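Blue-light-activated histidine kinase 2 (Erythrobacter litoralis HTCC2594, PDB 4R38) senses blue light through a flavin-binding LOV domain, the part described here, and autophosphorylates on histidine as an ATP-dependent kinase linked to light-enhanced virulence. Local coordinates at residues A73-L77 / E88-Y92; G100-L106 / I123-Q129. All coordinates share one frame; numbering follows the deposited sequence.

Contact 1 (A73-L77 / E88-Y92); sequences AVERL and EETIY. With RBF (riboflavin), chain E.
Glu89, with the largest buried area of the contact, reaches from strand 87-94 to helix 71-82 and is gripped there by Arg76. The grip is side-on and two-pronged: Arg76 NE donates to Glu89 OE2 at 2.7 Å and Arg76 NH2 to Glu89 OE1 at 2.9 Å. Both oxygens lie close to the guanidinium plane, yet the carboxylate is turned 46° against it, so that NE meets OE2 from above the carboxylate plane while NH2 comes to the syn side of OE1, also tilted. A bend at chi2 (-69°) swings the Glu89 carboxylate round to the arginine, while Glu89 CB and CG stay against Leu77, with Glu89 CG 3.7 Å from Leu77 CD2. Ala73 CB packs 3.8 Å from Glu89 OE1. This is the PAS fold of a LOV domain, in which a helix lies against the antiparallel sheet and flavin occupies the space between; the axes of 73-77 and 88-92 come within 8.9 Å, a distance side chains bridge. Ile91 carries the packing inward. Its CD1 touches Leu77 CD1 and Val74 CG2, each at 3.9 Å, and also comes within 3.9 Å of riboflavin O2. With chi1 at 168°, Val74 CG1 lies opposite the backbone N and faces the ribityl chain, 3.7 Å from riboflavin O4'. Leu77 also touches Leu105 of the adjoining strand, and Gln65 and Thr69 border Val74 and Ile91.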
ATOM      1  N   ALA A  73      -6.177  10.039   7.478  1.00 40.75           N
ATOM      2  CA  ALA A  73      -5.307   9.618   6.398  1.00 37.32           C
ATOM      3  C   ALA A  73      -5.824   8.320   5.781  1.00 36.60           C
ATOM      4  O   ALA A  73      -5.830   8.175   4.579  1.00 37.27           O
ATOM      5  CB  ALA A  73      -3.893   9.429   6.902  1.00 36.67           C
ATOM      6  N   VAL A  74      -6.276   7.386   6.611  1.00 36.18           N
ATOM      7  CA  VAL A  74      -6.788   6.130   6.079  1.00 33.07           C
ATOM      8  C   VAL A  74      -7.998   6.430   5.197  1.00 33.01           C
ATOM      9  O   VAL A  74      -8.116   5.871   4.111  1.00 36.68           O
ATOM     10  CB  VAL A  74      -7.175   5.140   7.228  1.00 37.21           C
ATOM     11  CG1 VAL A  74      -7.978   3.965   6.697  1.00 37.84           C
ATOM     12  CG2 VAL A  74      -5.900   4.624   7.909  1.00 41.08           C
ATOM     13  N   GLU A  75      -8.877   7.325   5.642  1.00 33.54           N
ATOM     14  CA  GLU A  75     -10.064   7.642   4.832  1.00 37.21           C
ATOM     15  C   GLU A  75      -9.724   8.386   3.520  1.00 41.57           C
ATOM     16  O   GLU A  75     -10.387   8.190   2.501  1.00 41.61           O
ATOM     17  CB  GLU A  75     -11.126   8.377   5.664  1.00 39.21           C
ATOM     18  CG  GLU A  75     -12.333   8.892   4.884  1.00 47.28           C
ATOM     19  CD  GLU A  75     -12.965   7.867   3.918  1.00 53.71           C
ATOM     20  OE1 GLU A  75     -12.855   6.621   4.114  1.00 45.20           O
ATOM     21  OE2 GLU A  75     -13.595   8.330   2.947  1.00 50.06           O
ATOM     22  N   ARG A  76      -8.678   9.209   3.519  1.00 36.68           N
ATOM     23  CA  ARG A  76      -8.231   9.823   2.257  1.00 36.12           C
ATOM     24  C   ARG A  76      -7.796   8.762   1.232  1.00 39.56           C
ATOM     25  O   ARG A  76      -8.131   8.837   0.044  1.00 42.18           O
ATOM     26  CB  ARG A  76      -7.147  10.856   2.557  1.00 41.35           C
ATOM     27  CG  ARG A  76      -7.751  12.093   3.223  1.00 45.50           C
ATOM     28  CD  ARG A  76      -6.823  13.291   3.271  1.00 50.51           C
ATOM     29  NE  ARG A  76      -5.645  13.042   4.096  1.00 51.96           N
ATOM     30  CZ  ARG A  76      -5.573  13.223   5.410  1.00 54.32           C
ATOM     31  NH1 ARG A  76      -6.623  13.645   6.106  1.00 56.36           N
ATOM     32  NH2 ARG A  76      -4.436  12.958   6.039  1.00 55.95           N
ATOM     33  N   LEU A  77      -7.051   7.768   1.704  1.00 34.63           N
ATOM     34  CA  LEU A  77      -6.678   6.634   0.915  1.00 36.03           C
ATOM     35  C   LEU A  77      -7.881   5.851   0.400  1.00 36.78           C
ATOM     36  O   LEU A  77      -7.954   5.548  -0.768  1.00 38.73           O
ATOM     37  CB  LEU A  77      -5.762   5.710   1.699  1.00 34.07           C
ATOM     38  CG  LEU A  77      -4.385   6.242   2.135  1.00 34.40           C
ATOM     39  CD1 LEU A  77      -3.601   5.163   2.889  1.00 35.72           C
ATOM     40  CD2 LEU A  77      -3.583   6.744   0.998  1.00 37.44           C
ATOM     41  N   GLU A  88      -1.519  10.752  -2.335  1.00 38.97           N
ATOM     42  CA  GLU A  88      -0.254  10.722  -1.632  1.00 44.02           C
ATOM     43  C   GLU A  88      -0.544  11.041  -0.152  1.00 42.08           C
ATOM     44  O   GLU A  88      -1.244  12.000   0.140  1.00 42.84           O
ATOM     45  CB  GLU A  88       0.669  11.745  -2.308  1.00 44.94           C
ATOM     46  CG  GLU A  88       2.021  11.942  -1.692  1.00 52.10           C
ATOM     47  CD  GLU A  88       2.952  12.707  -2.638  1.00 56.73           C
ATOM     48  OE1 GLU A  88       2.449  13.425  -3.531  1.00 63.74           O
ATOM     49  OE2 GLU A  88       4.181  12.581  -2.496  1.00 57.17           O
ATOM     50  N   GLU A  89      -0.049  10.202   0.765  1.00 43.22           N
ATOM     51  CA  GLU A  89      -0.246  10.354   2.209  1.00 46.79           C
ATOM     52  C   GLU A  89       0.959   9.789   2.952  1.00 43.56           C
ATOM     53  O   GLU A  89       1.523   8.776   2.542  1.00 42.61           O
ATOM     54  CB  GLU A  89      -1.477   9.571   2.706  1.00 55.37           C
ATOM     55  CG  GLU A  89      -2.828  10.091   2.260  1.00 56.14           C
ATOM     56  CD  GLU A  89      -3.190  11.420   2.894  1.00 59.05           C
ATOM     57  OE1 GLU A  89      -2.753  11.686   4.042  1.00 49.45           O
ATOM     58  OE2 GLU A  89      -3.917  12.197   2.234  1.00 66.42           O
ATOM     59  N   THR A  90       1.330  10.425   4.063  1.00 38.55           N
ATOM     60  CA  THR A  90       2.301   9.851   4.986  1.00 38.08           C
ATOM     61  C   THR A  90       1.556   9.215   6.162  1.00 43.26           C
ATOM     62  O   THR A  90       0.858   9.902   6.897  1.00 43.41           O
ATOM     63  CB  THR A  90       3.277  10.915   5.471  1.00 43.21           C
ATOM     64  OG1 THR A  90       3.907  11.515   4.329  1.00 43.04           O
ATOM     65  CG2 THR A  90       4.341  10.309   6.379  1.00 52.20           C
ATOM     66  N   ILE A  91       1.724   7.907   6.330  1.00 38.88           N
ATOM     67  CA  ILE A  91       0.899   7.121   7.250  1.00 35.41           C
ATOM     68  C   ILE A  91       1.803   6.283   8.173  1.00 39.77           C
ATOM     69  O   ILE A  91       2.865   5.811   7.768  1.00 40.29           O
ATOM     70  CB  ILE A  91      -0.073   6.232   6.438  1.00 36.82           C
ATOM     71  CG1 ILE A  91      -1.160   5.639   7.324  1.00 41.72           C
ATOM     72  CG2 ILE A  91       0.706   5.160   5.642  1.00 40.08           C
ATOM     73  CD1 ILE A  91      -2.269   4.942   6.539  1.00 43.21           C
ATOM     74  N   TYR A  92       1.416   6.138   9.427  1.00 37.60           N
ATOM     75  CA  TYR A  92       2.191   5.341  10.371  1.00 37.11           C
ATOM     76  C   TYR A  92       1.921   3.854  10.197  1.00 41.31           C
ATOM     77  O   TYR A  92       0.779   3.400  10.247  1.00 37.97           O
ATOM     78  CB  TYR A  92       1.887   5.762  11.808  1.00 43.89           C
ATOM     79  CG  TYR A  92       2.979   5.380  12.793  1.00 49.06           C
ATOM     80  CD1 TYR A  92       4.119   6.164  12.928  1.00 55.96           C
ATOM     81  CD2 TYR A  92       2.875   4.236  13.580  1.00 46.27           C
ATOM     82  CE1 TYR A  92       5.117   5.828  13.831  1.00 55.68           C
ATOM     83  CE2 TYR A  92       3.886   3.883  14.476  1.00 43.28           C
ATOM     84  CZ  TYR A  92       4.991   4.690  14.602  1.00 51.22           C
ATOM     85  OH  TYR A  92       5.993   4.355  15.490  1.00 54.69           O
TER
HETATM   86  N1  RBF E 201      -1.679   1.288   3.453  1.00 32.94           N
HETATM   87  C2  RBF E 201      -0.652   1.297   4.343  1.00 32.43           C
HETATM   88  O2  RBF E 201      -0.875   1.488   5.523  1.00 33.68           O
HETATM   89  N3  RBF E 201       0.624   1.099   3.895  1.00 36.72           N
HETATM   90  C4  RBF E 201       0.899   0.800   2.606  1.00 34.70           C
HETATM   91  O4  RBF E 201       2.077   0.616   2.223  1.00 33.47           O
HETATM   92  C4A RBF E 201      -0.157   0.711   1.665  1.00 32.00           C
HETATM   93  N5  RBF E 201       0.031   0.373   0.363  1.00 30.60           N
HETATM   94  C5A RBF E 201      -1.009   0.291  -0.484  1.00 29.86           C
HETATM   95  C6  RBF E 201      -0.839  -0.042  -1.858  1.00 31.93           C
HETATM   96  C7  RBF E 201      -1.921  -0.142  -2.730  1.00 36.78           C
HETATM   97  C7M RBF E 201      -1.605  -0.509  -4.202  1.00 35.29           C
HETATM   98  C8  RBF E 201      -3.207   0.118  -2.258  1.00 33.17           C
HETATM   99  C8M RBF E 201      -4.467   0.063  -3.123  1.00 38.39           C
HETATM  100  C9  RBF E 201      -3.391   0.455  -0.945  1.00 33.20           C
HETATM  101  C9A RBF E 201      -2.311   0.559  -0.020  1.00 33.32           C
HETATM  102  N10 RBF E 201      -2.554   0.869   1.308  1.00 31.29           N
HETATM  103  C10 RBF E 201      -1.475   0.959   2.175  1.00 30.46           C
HETATM  104  C1' RBF E 201      -3.875   1.231   1.824  1.00 32.03           C
HETATM  105  C2' RBF E 201      -4.718   0.116   2.433  1.00 29.30           C
HETATM  106  O2' RBF E 201      -4.536  -1.014   1.681  1.00 33.78           O
HETATM  107  C3' RBF E 201      -6.182   0.542   2.425  1.00 33.86           C
HETATM  108  O3' RBF E 201      -6.627   0.686   1.105  1.00 34.84           O
HETATM  109  C4' RBF E 201      -6.392   1.873   3.144  1.00 33.84           C
HETATM  110  O4' RBF E 201      -5.988   1.795   4.486  1.00 33.45           O
HETATM  111  C5' RBF E 201      -7.856   2.291   3.088  1.00 33.89           C
HETATM  112  O5' RBF E 201      -8.671   1.295   3.679  1.00 35.28           O

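Contact 2 (G100-L106 / I123-Q129); sequences GFWNHLL and IQVDMGQ. With RBF (riboflavin), chain E.
Riboflavin O4 is approached by two amides, one from each strand: Asn103 ND2 at 3.1 Å and Gln124 NE2 at 3.4 Å. Both bonds are weak and bent, and Gln124 NE2 makes a third weak bond to riboflavin N5. The strongest polar partner of each amide lies outside the two strands: Ser25 OG for Gln124 OE1 and Asn93 OD1 for Asn103 ND2; Gln124 NE2 also bonds Thr27 OG1. Asn103 CG stands anti to the backbone N (chi1 -178°), which brings its amide across Gln124, the two amide planes 68° apart. Beside them Leu105 CD2 packs against the isoalloxazine, 3.6 Å from riboflavin C4A. Backbone bonds fix this placement: His104 and Val125 form a hydrogen-bonded pair (His104 N to Val125 O, 2.9 Å), as do Leu106 and Ile123. On the sheet face turned from the flavin, Leu106 CD1 meets Ile123 CG1 at 3.9 Å. Asp126 OD1 accepts from Gly128 N in an Asx turn and approaches Phe101 CD1 to 3.6 Å. The whole is an antiparallel hairpin of a LOV domain, its flavin-facing side supplying Asn103, Leu105 and Gln124 beside the flavin O4 and N5.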
ATOM      1  N   GLY A 100       7.561   0.694  14.554  1.00 52.85           N
ATOM      2  CA  GLY A 100       6.769   1.673  13.844  1.00 50.26           C
ATOM      3  C   GLY A 100       7.652   2.466  12.911  1.00 52.30           C
ATOM      4  O   GLY A 100       8.856   2.639  13.176  1.00 48.78           O
ATOM      5  N   PHE A 101       7.064   2.935  11.815  1.00 43.11           N
ATOM      6  CA  PHE A 101       7.756   3.841  10.902  1.00 44.89           C
ATOM      7  C   PHE A 101       6.777   4.661  10.089  1.00 47.73           C
ATOM      8  O   PHE A 101       5.640   4.254   9.896  1.00 42.11           O
ATOM      9  CB  PHE A 101       8.687   3.061   9.970  1.00 44.74           C
ATOM     10  CG  PHE A 101       7.968   2.219   8.924  1.00 44.36           C
ATOM     11  CD1 PHE A 101       7.879   2.651   7.609  1.00 39.04           C
ATOM     12  CD2 PHE A 101       7.393   0.997   9.265  1.00 45.34           C
ATOM     13  CE1 PHE A 101       7.226   1.885   6.636  1.00 41.66           C
ATOM     14  CE2 PHE A 101       6.743   0.233   8.308  1.00 42.46           C
ATOM     15  CZ  PHE A 101       6.668   0.669   6.987  1.00 41.19           C
ATOM     16  N   TRP A 102       7.225   5.815   9.605  1.00 41.71           N
ATOM     17  CA  TRP A 102       6.426   6.643   8.718  1.00 43.95           C
ATOM     18  C   TRP A 102       6.597   6.180   7.262  1.00 42.61           C
ATOM     19  O   TRP A 102       7.708   6.016   6.755  1.00 41.01           O
ATOM     20  CB  TRP A 102       6.775   8.127   8.889  1.00 45.36           C
ATOM     21  CG  TRP A 102       6.296   8.697  10.206  1.00 51.17           C
ATOM     22  CD1 TRP A 102       7.062   8.999  11.303  1.00 59.51           C
ATOM     23  CD2 TRP A 102       4.941   9.007  10.571  1.00 44.30           C
ATOM     24  NE1 TRP A 102       6.271   9.486  12.316  1.00 54.03           N
ATOM     25  CE2 TRP A 102       4.967   9.506  11.893  1.00 53.54           C
ATOM     26  CE3 TRP A 102       3.716   8.929   9.901  1.00 44.85           C
ATOM     27  CZ2 TRP A 102       3.811   9.913  12.559  1.00 51.11           C
ATOM     28  CZ3 TRP A 102       2.566   9.333  10.566  1.00 52.63           C
ATOM     29  CH2 TRP A 102       2.623   9.823  11.878  1.00 49.14           C
ATOM     30  N   ASN A 103       5.473   5.922   6.610  1.00 39.32           N
ATOM     31  CA  ASN A 103       5.466   5.419   5.254  1.00 40.70           C
ATOM     32  C   ASN A 103       4.845   6.495   4.390  1.00 41.27           C
ATOM     33  O   ASN A 103       3.682   6.851   4.571  1.00 39.61           O
ATOM     34  CB  ASN A 103       4.632   4.137   5.209  1.00 35.95           C
ATOM     35  CG  ASN A 103       4.595   3.479   3.828  1.00 37.63           C
ATOM     36  OD1 ASN A 103       4.982   4.060   2.783  1.00 38.28           O
ATOM     37  ND2 ASN A 103       4.142   2.248   3.810  1.00 38.63           N
ATOM     38  N   HIS A 104       5.645   7.050   3.482  1.00 34.94           N
ATOM     39  CA  HIS A 104       5.143   8.006   2.512  1.00 36.55           C
ATOM     40  C   HIS A 104       4.683   7.196   1.323  1.00 37.97           C
ATOM     41  O   HIS A 104       5.484   6.685   0.552  1.00 37.13           O
ATOM     42  CB  HIS A 104       6.237   8.993   2.105  1.00 40.05           C
ATOM     43  CG  HIS A 104       5.749  10.125   1.253  1.00 45.23           C
ATOM     44  ND1 HIS A 104       6.003  11.445   1.549  1.00 57.11           N
ATOM     45  CD2 HIS A 104       5.042  10.125   0.098  1.00 56.72           C
ATOM     46  CE1 HIS A 104       5.448  12.215   0.628  1.00 60.92           C
ATOM     47  NE2 HIS A 104       4.862  11.438  -0.265  1.00 55.73           N
ATOM     48  N   LEU A 105       3.372   7.078   1.199  1.00 36.27           N
ATOM     49  CA  LEU A 105       2.749   6.252   0.191  1.00 35.58           C
ATOM     50  C   LEU A 105       2.253   7.134  -0.953  1.00 42.09           C
ATOM     51  O   LEU A 105       1.631   8.172  -0.724  1.00 44.12           O
ATOM     52  CB  LEU A 105       1.575   5.503   0.843  1.00 37.96           C
ATOM     53  CG  LEU A 105       0.669   4.613   0.000  1.00 37.69           C
ATOM     54  CD1 LEU A 105       1.371   3.384  -0.563  1.00 47.66           C
ATOM     55  CD2 LEU A 105      -0.527   4.179   0.864  1.00 42.42           C
ATOM     56  N   LEU A 106       2.564   6.739  -2.176  1.00 36.96           N
ATOM     57  CA  LEU A 106       2.015   7.363  -3.371  1.00 32.26           C
ATOM     58  C   LEU A 106       1.360   6.269  -4.166  1.00 40.02           C
ATOM     59  O   LEU A 106       2.017   5.304  -4.539  1.00 42.20           O
ATOM     60  CB  LEU A 106       3.100   7.993  -4.249  1.00 40.74           C
ATOM     61  CG  LEU A 106       3.872   9.126  -3.621  1.00 46.63           C
ATOM     62  CD1 LEU A 106       5.056   8.573  -2.859  1.00 58.49           C
ATOM     63  CD2 LEU A 106       4.339  10.063  -4.721  1.00 48.01           C
ATOM     64  N   ILE A 123       3.831   3.096  -4.475  1.00 40.83           N
ATOM     65  CA  ILE A 123       5.188   2.986  -3.961  1.00 37.10           C
ATOM     66  C   ILE A 123       5.201   3.478  -2.532  1.00 37.08           C
ATOM     67  O   ILE A 123       4.374   4.316  -2.138  1.00 35.98           O
ATOM     68  CB  ILE A 123       6.228   3.761  -4.794  1.00 38.38           C
ATOM     69  CG1 ILE A 123       5.886   5.248  -4.823  1.00 41.35           C
ATOM     70  CG2 ILE A 123       6.302   3.156  -6.182  1.00 42.61           C
ATOM     71  CD1 ILE A 123       6.960   6.080  -5.479  1.00 56.24           C
ATOM     72  N   GLN A 124       6.105   2.891  -1.748  1.00 35.43           N
ATOM     73  CA  GLN A 124       6.273   3.208  -0.355  1.00 36.13           C
ATOM     74  C   GLN A 124       7.686   3.679  -0.124  1.00 36.83           C
ATOM     75  O   GLN A 124       8.644   3.021  -0.538  1.00 39.73           O
ATOM     76  CB  GLN A 124       6.071   1.974   0.504  1.00 37.31           C
ATOM     77  CG  GLN A 124       4.691   1.433   0.449  1.00 37.32           C
ATOM     78  CD  GLN A 124       4.401   0.549  -0.737  1.00 45.65           C
ATOM     79  OE1 GLN A 124       5.300   0.054  -1.412  1.00 41.32           O
ATOM     80  NE2 GLN A 124       3.110   0.328  -0.987  1.00 50.45           N
ATOM     81  N   VAL A 125       7.795   4.804   0.565  1.00 32.13           N
ATOM     82  CA  VAL A 125       9.082   5.357   0.950  1.00 41.27           C
ATOM     83  C   VAL A 125       9.141   5.445   2.471  1.00 39.99           C
ATOM     84  O   VAL A 125       8.322   6.118   3.102  1.00 38.64           O
ATOM     85  CB  VAL A 125       9.281   6.767   0.379  1.00 42.64           C
ATOM     86  CG1 VAL A 125      10.657   7.313   0.788  1.00 46.67           C
ATOM     87  CG2 VAL A 125       9.131   6.759  -1.126  1.00 50.82           C
ATOM     88  N   ASP A 126      10.109   4.745   3.045  1.00 36.24           N
ATOM     89  CA  ASP A 126      10.356   4.742   4.480  1.00 38.52           C
ATOM     90  C   ASP A 126      10.937   6.084   4.933  1.00 46.84           C
ATOM     91  O   ASP A 126      12.075   6.419   4.572  1.00 46.23           O
ATOM     92  CB  ASP A 126      11.340   3.608   4.769  1.00 42.50           C
ATOM     93  CG  ASP A 126      11.501   3.302   6.243  1.00 48.69           C
ATOM     94  OD1 ASP A 126      11.149   4.139   7.111  1.00 45.83           O
ATOM     95  OD2 ASP A 126      12.010   2.196   6.521  1.00 47.60           O
ATOM     96  N   MET A 127      10.168   6.840   5.727  1.00 39.50           N
ATOM     97  CA  MET A 127      10.613   8.140   6.230  1.00 47.01           C
ATOM     98  C   MET A 127      11.147   8.031   7.664  1.00 50.09           C
ATOM     99  O   MET A 127      11.467   9.045   8.288  1.00 55.29           O
ATOM    100  CB  MET A 127       9.471   9.159   6.190  1.00 52.36           C
ATOM    101  CG  MET A 127       8.879   9.404   4.815  1.00 46.89           C
ATOM    102  SD  MET A 127      10.094  10.139   3.727  1.00 63.97           S
ATOM    103  CE  MET A 127       9.247  10.216   2.137  1.00 74.24           C
ATOM    104  N   GLY A 128      11.205   6.814   8.203  1.00 47.07           N
ATOM    105  CA  GLY A 128      11.835   6.576   9.500  1.00 50.29           C
ATOM    106  C   GLY A 128      10.943   6.778  10.710  1.00 57.65           C
ATOM    107  O   GLY A 128       9.721   6.758  10.595  1.00 48.83           O
ATOM    108  N   GLN A 129      11.576   6.990  11.864  1.00 66.93           N
ATOM    109  CA  GLN A 129      10.881   7.116  13.151  1.00 78.37           C
ATOM    110  C   GLN A 129      10.934   8.542  13.701  1.00 80.28           C
ATOM    111  O   GLN A 129      10.552   9.501  13.029  1.00 81.39           O
ATOM    112  CB  GLN A 129      11.496   6.153  14.178  1.00 78.91           C
ATOM    113  CG  GLN A 129      11.219   4.663  13.913  1.00 79.56           C
ATOM    114  CD  GLN A 129      11.930   4.092  12.681  1.00 77.41           C
ATOM    115  OE1 GLN A 129      11.383   3.233  11.982  1.00 69.46           O
ATOM    116  NE2 GLN A 129      13.156   4.549  12.423  1.00 87.70           N
TER
HETATM  117  N1  RBF E 201      -1.679   1.288   3.453  1.00 32.94           N
HETATM  118  C2  RBF E 201      -0.652   1.297   4.343  1.00 32.43           C
HETATM  119  O2  RBF E 201      -0.875   1.488   5.523  1.00 33.68           O
HETATM  120  N3  RBF E 201       0.624   1.099   3.895  1.00 36.72           N
HETATM  121  C4  RBF E 201       0.899   0.800   2.606  1.00 34.70           C
HETATM  122  O4  RBF E 201       2.077   0.616   2.223  1.00 33.47           O
HETATM  123  C4A RBF E 201      -0.157   0.711   1.665  1.00 32.00           C
HETATM  124  N5  RBF E 201       0.031   0.373   0.363  1.00 30.60           N
HETATM  125  C5A RBF E 201      -1.009   0.291  -0.484  1.00 29.86           C
HETATM  126  C6  RBF E 201      -0.839  -0.042  -1.858  1.00 31.93           C
HETATM  127  C7  RBF E 201      -1.921  -0.142  -2.730  1.00 36.78           C
HETATM  128  C7M RBF E 201      -1.605  -0.509  -4.202  1.00 35.29           C
HETATM  129  C8  RBF E 201      -3.207   0.118  -2.258  1.00 33.17           C
HETATM  130  C8M RBF E 201      -4.467   0.063  -3.123  1.00 38.39           C
HETATM  131  C9  RBF E 201      -3.391   0.455  -0.945  1.00 33.20           C
HETATM  132  C9A RBF E 201      -2.311   0.559  -0.020  1.00 33.32           C
HETATM  133  N10 RBF E 201      -2.554   0.869   1.308  1.00 31.29           N
HETATM  134  C10 RBF E 201      -1.475   0.959   2.175  1.00 30.46           C
HETATM  135  C1' RBF E 201      -3.875   1.231   1.824  1.00 32.03           C
HETATM  136  C2' RBF E 201      -4.718   0.116   2.433  1.00 29.30           C
HETATM  137  O2' RBF E 201      -4.536  -1.014   1.681  1.00 33.78           O
HETATM  138  C3' RBF E 201      -6.182   0.542   2.425  1.00 33.86           C
HETATM  139  O3' RBF E 201      -6.627   0.686   1.105  1.00 34.84           O
HETATM  140  C4' RBF E 201      -6.392   1.873   3.144  1.00 33.84           C
HETATM  141  O4' RBF E 201      -5.988   1.795   4.486  1.00 33.45           O
HETATM  142  C5' RBF E 201      -7.856   2.291   3.088  1.00 33.89           C
HETATM  143  O5' RBF E 201      -8.671   1.295   3.679  1.00 35.28           O

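How the contacts relate
Contact 1 and contact 2, with centres 11 Å apart, meet where strands 87-94 and 100-109 run side by side in one antiparallel sheet. Ile91 N lies 2.8 Å from Asn103 O, a probable backbone hydrogen bond, and Glu88 OE2 lies 2.6 Å from His104 NE2, joining side chains on the face away from the flavin. Both contacts touch riboflavin: contact 1 packs by its ribityl chain and O2, while contact 2 lies by O4 and N5. Cys61, the cysteine that attaches to the flavin and is unattached here, has its side chain about 5 Å from that of Gln124 and about 8 Å from that of Leu77.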